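Side-chain contact in fiber protein (Snake adenovirus 1, PDB 4D0U), which forms the head domain of a trimeric spike at the capsid vertices and probably binds a host receptor to attach the virus to its target cell: residues 91-96 and 121-126. The protein carries 2 engineered substitutions. Residues are numbered along the deposited sequence; the frame is centred on the assembly and turned at random. Where two conformers were deposited one is given.
Sequences AELSSF and GIMTME. Engineered in segment 121-126: Met123 (natural residue Leu), Met125 (natural residue Leu).
Ser94 sets its hydroxyl against the main chain of Gly121, OG lying 3.4 Å from Gly121 CA, where the turn leading into strand 122-127 offers bare backbone. The two CA atoms are 5.6 Å apart here, the nearest CA pair across the two segments. OG stands beside its own backbone N, anti to the carbonyl carbon (chi1 -61°), and from there its hydrogen bond goes back to the carbonyl O of Ser90, just ahead of the helix. Against Gly121 it makes a van der Waals contact with CA. Gly121 has positive phi (69°), a backbone shape that suits glycine, and is itself tied to Ala89 by backbone hydrogen bonding.

Deeper in, the contact turns apolar. The terminal methyl CE of Met123 comes up against the flank of Leu93 CD2 at 4.3 Å, a light touch. Met123 is an engineered selenomethionine in place of the natural Leu; its chain runs extended out to SE, and the last torsion (chi3 -73°) then bends CE round toward the leucine. Leu93 also packs on Ala60 of strand 55-65, and Met123 on Phe58 of the same strand, so both side chains lie over the other sheet.

The short helix 91-98 thus meets the start of strand 122-127 with the serine hydroxyl against glycine main chain at the turn and an apolar contact between the sheets: a short helix on the crossover between the edge strands 85-88 and 105-109 of one sheet, packed on strands of the other, in the beta-sandwich of the atadenovirus fibre head.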
ATOM      1  N   ALA A  91     -24.370   3.981  -5.950  1.00 18.72           N
ATOM      2  CA  ALA A  91     -24.179   5.081  -6.882  1.00 18.76           C
ATOM      3  C   ALA A  91     -22.899   5.877  -6.575  1.00 17.79           C
ATOM      4  O   ALA A  91     -22.178   6.255  -7.497  1.00 17.80           O
ATOM      5  CB  ALA A  91     -25.395   6.008  -6.874  1.00 19.77           C
ATOM      6  N   GLU A  92     -22.634   6.085  -5.289  1.00 18.68           N
ATOM      7  CA  GLU A  92     -21.495   6.877  -4.861  1.00 19.08           C
ATOM      8  C   GLU A  92     -20.191   6.136  -5.195  1.00 17.54           C
ATOM      9  O   GLU A  92     -19.253   6.756  -5.719  1.00 17.09           O
ATOM     10  CB  GLU A  92     -21.548   7.215  -3.369  1.00 22.78           C
ATOM     11  CG  GLU A  92     -20.507   8.256  -2.990  1.00 29.61           C
ATOM     12  CD  GLU A  92     -20.703   8.906  -1.607  1.00 35.95           C
ATOM     13  OE1 GLU A  92     -21.372   8.314  -0.716  1.00 41.05           O
ATOM     14  OE2 GLU A  92     -20.157  10.023  -1.409  1.00 39.15           O
ATOM     15  N   LEU A  93     -20.142   4.839  -4.906  1.00 16.50           N
ATOM     16  CA  LEU A  93     -18.921   4.093  -5.215  1.00 15.39           C
ATOM     17  C   LEU A  93     -18.742   4.032  -6.715  1.00 14.79           C
ATOM     18  O   LEU A  93     -17.632   4.163  -7.219  1.00 15.08           O
ATOM     19  CB  LEU A  93     -18.938   2.693  -4.615  1.00 15.00           C
ATOM     20  CG  LEU A  93     -17.659   1.846  -4.872  1.00 14.72           C
ATOM     21  CD1 LEU A  93     -16.381   2.514  -4.350  1.00 14.01           C
ATOM     22  CD2 LEU A  93     -17.844   0.479  -4.224  1.00 14.88           C
ATOM     23  N   SER A  94     -19.834   3.821  -7.446  1.00 15.30           N
ATOM     24  CA  SER A  94     -19.745   3.719  -8.894  1.00 15.47           C
ATOM     25  C   SER A  94     -19.203   4.999  -9.507  1.00 15.33           C
ATOM     26  O   SER A  94     -18.358   4.944 -10.379  1.00 15.30           O
ATOM     27  CB  SER A  94     -21.103   3.381  -9.520  1.00 15.23           C
ATOM     28  OG  SER A  94     -21.597   2.144  -9.051  1.00 17.17           O
ATOM     29  N   SER A  95     -19.668   6.155  -9.024  1.00 15.55           N
ATOM     30  CA  SER A  95     -19.144   7.431  -9.496  1.00 15.92           C
ATOM     31  C   SER A  95     -17.643   7.554  -9.231  1.00 15.33           C
ATOM     32  O   SER A  95     -16.891   7.973 -10.102  1.00 16.99           O
ATOM     33  CB  SER A  95     -19.934   8.586  -8.880  0.50 16.19           C
ATOM     34  OG  SER A  95     -21.278   8.518  -9.343  0.50 17.25           O
ATOM     35  N   PHE A  96     -17.225   7.156  -8.027  1.00 15.15           N
ATOM     36  CA  PHE A  96     -15.811   7.179  -7.676  1.00 14.08           C
ATOM     37  C   PHE A  96     -15.013   6.274  -8.629  1.00 13.54           C
ATOM     38  O   PHE A  96     -13.952   6.669  -9.140  1.00 13.49           O
ATOM     39  CB  PHE A  96     -15.631   6.723  -6.236  1.00 13.52           C
ATOM     40  CG  PHE A  96     -14.197   6.794  -5.741  1.00 13.93           C
ATOM     41  CD1 PHE A  96     -13.360   5.685  -5.873  1.00 14.05           C
ATOM     42  CD2 PHE A  96     -13.714   7.924  -5.087  1.00 14.20           C
ATOM     43  CE1 PHE A  96     -12.054   5.734  -5.390  1.00 13.56           C
ATOM     44  CE2 PHE A  96     -12.407   7.973  -4.604  1.00 14.57           C
ATOM     45  CZ  PHE A  96     -11.579   6.871  -4.762  1.00 14.15           C
ATOM     46  N   GLY A 121     -23.411   0.623 -12.625  1.00 18.52           N
ATOM     47  CA  GLY A 121     -23.466   0.297 -11.189  1.00 19.08           C
ATOM     48  C   GLY A 121     -23.180  -1.167 -10.829  1.00 17.71           C
ATOM     49  O   GLY A 121     -23.468  -1.595  -9.713  1.00 18.60           O
ATOM     50  N   ILE A 122     -22.618  -1.918 -11.777  1.00 16.96           N
ATOM     51  CA  ILE A 122     -22.097  -3.253 -11.506  1.00 16.20           C
ATOM     52  C   ILE A 122     -20.565  -3.211 -11.547  1.00 14.60           C
ATOM     53  O   ILE A 122     -19.986  -2.853 -12.569  1.00 13.94           O
ATOM     54  CB  ILE A 122     -22.611  -4.289 -12.521  1.00 18.22           C
ATOM     55  CG1 ILE A 122     -24.149  -4.288 -12.536  1.00 19.14           C
ATOM     56  CG2 ILE A 122     -22.077  -5.678 -12.201  1.00 17.84           C
ATOM     57  CD1 ILE A 122     -24.796  -4.627 -11.207  1.00 22.08           C
HETATM   58  N   MSE A 123     -19.928  -3.560 -10.427  1.00 13.39           N
HETATM   59  CA  MSE A 123     -18.457  -3.712 -10.409  1.00 13.40           C
HETATM   60  C   MSE A 123     -18.069  -4.998 -11.082  1.00 13.15           C
HETATM   61  O   MSE A 123     -18.679  -6.041 -10.810  1.00 13.88           O
HETATM   62  CB  MSE A 123     -17.994  -3.796  -8.957  1.00 13.51           C
HETATM   63  CG  MSE A 123     -16.468  -4.069  -8.977  1.00 13.67           C
HETATM   64 SE   MSE A 123     -15.733  -4.325  -7.185  1.00 15.63          SE
HETATM   65  CE  MSE A 123     -15.817  -2.448  -6.587  1.00 14.42           C
ATOM     66  N   THR A 124     -17.027  -4.966 -11.916  1.00 12.18           N
ATOM     67  CA  THR A 124     -16.299  -6.194 -12.266  1.00 12.73           C
ATOM     68  C   THR A 124     -14.872  -6.038 -11.831  1.00 12.30           C
ATOM     69  O   THR A 124     -14.255  -5.023 -12.138  1.00 13.25           O
ATOM     70  CB  THR A 124     -16.334  -6.441 -13.791  1.00 13.63           C
ATOM     71  OG1 THR A 124     -17.705  -6.651 -14.200  1.00 15.21           O
ATOM     72  CG2 THR A 124     -15.531  -7.710 -14.207  1.00 13.71           C
HETATM   73  N   MSE A 125     -14.332  -7.046 -11.140  1.00 11.25           N
HETATM   74  CA  MSE A 125     -12.878  -7.077 -10.881  1.00 11.51           C
HETATM   75  C   MSE A 125     -12.336  -8.310 -11.583  1.00 10.99           C
HETATM   76  O   MSE A 125     -12.628  -9.437 -11.162  1.00 10.86           O
HETATM   77  CB  MSE A 125     -12.542  -7.101  -9.381  1.00 11.68           C
HETATM   78  CG  MSE A 125     -10.997  -6.978  -9.318  1.00 12.29           C
HETATM   79 SE   MSE A 125     -10.345  -6.844  -7.472  1.00 14.41          SE
HETATM   80  CE  MSE A 125     -10.507  -8.729  -7.145  1.00 13.93           C
ATOM     81  N   GLU A 126     -11.568  -8.109 -12.657  1.00 10.78           N
ATOM     82  CA  GLU A 126     -10.900  -9.225 -13.340  1.00 11.27           C
ATOM     83  C   GLU A 126      -9.593  -9.510 -12.643  1.00 10.74           C
ATOM     84  O   GLU A 126      -9.035  -8.618 -12.023  1.00 11.06           O
ATOM     85  CB  GLU A 126     -10.684  -8.908 -14.828  1.00 13.56           C
ATOM     86  CG  GLU A 126     -12.030  -8.736 -15.530  1.00 17.43           C
ATOM     87  CD  GLU A 126     -11.928  -8.535 -17.021  1.00 22.93           C
ATOM     88  OE1 GLU A 126     -11.679  -7.404 -17.457  1.00 25.95           O
ATOM     89  OE2 GLU A 126     -12.183  -9.491 -17.765  1.00 27.84           O
TER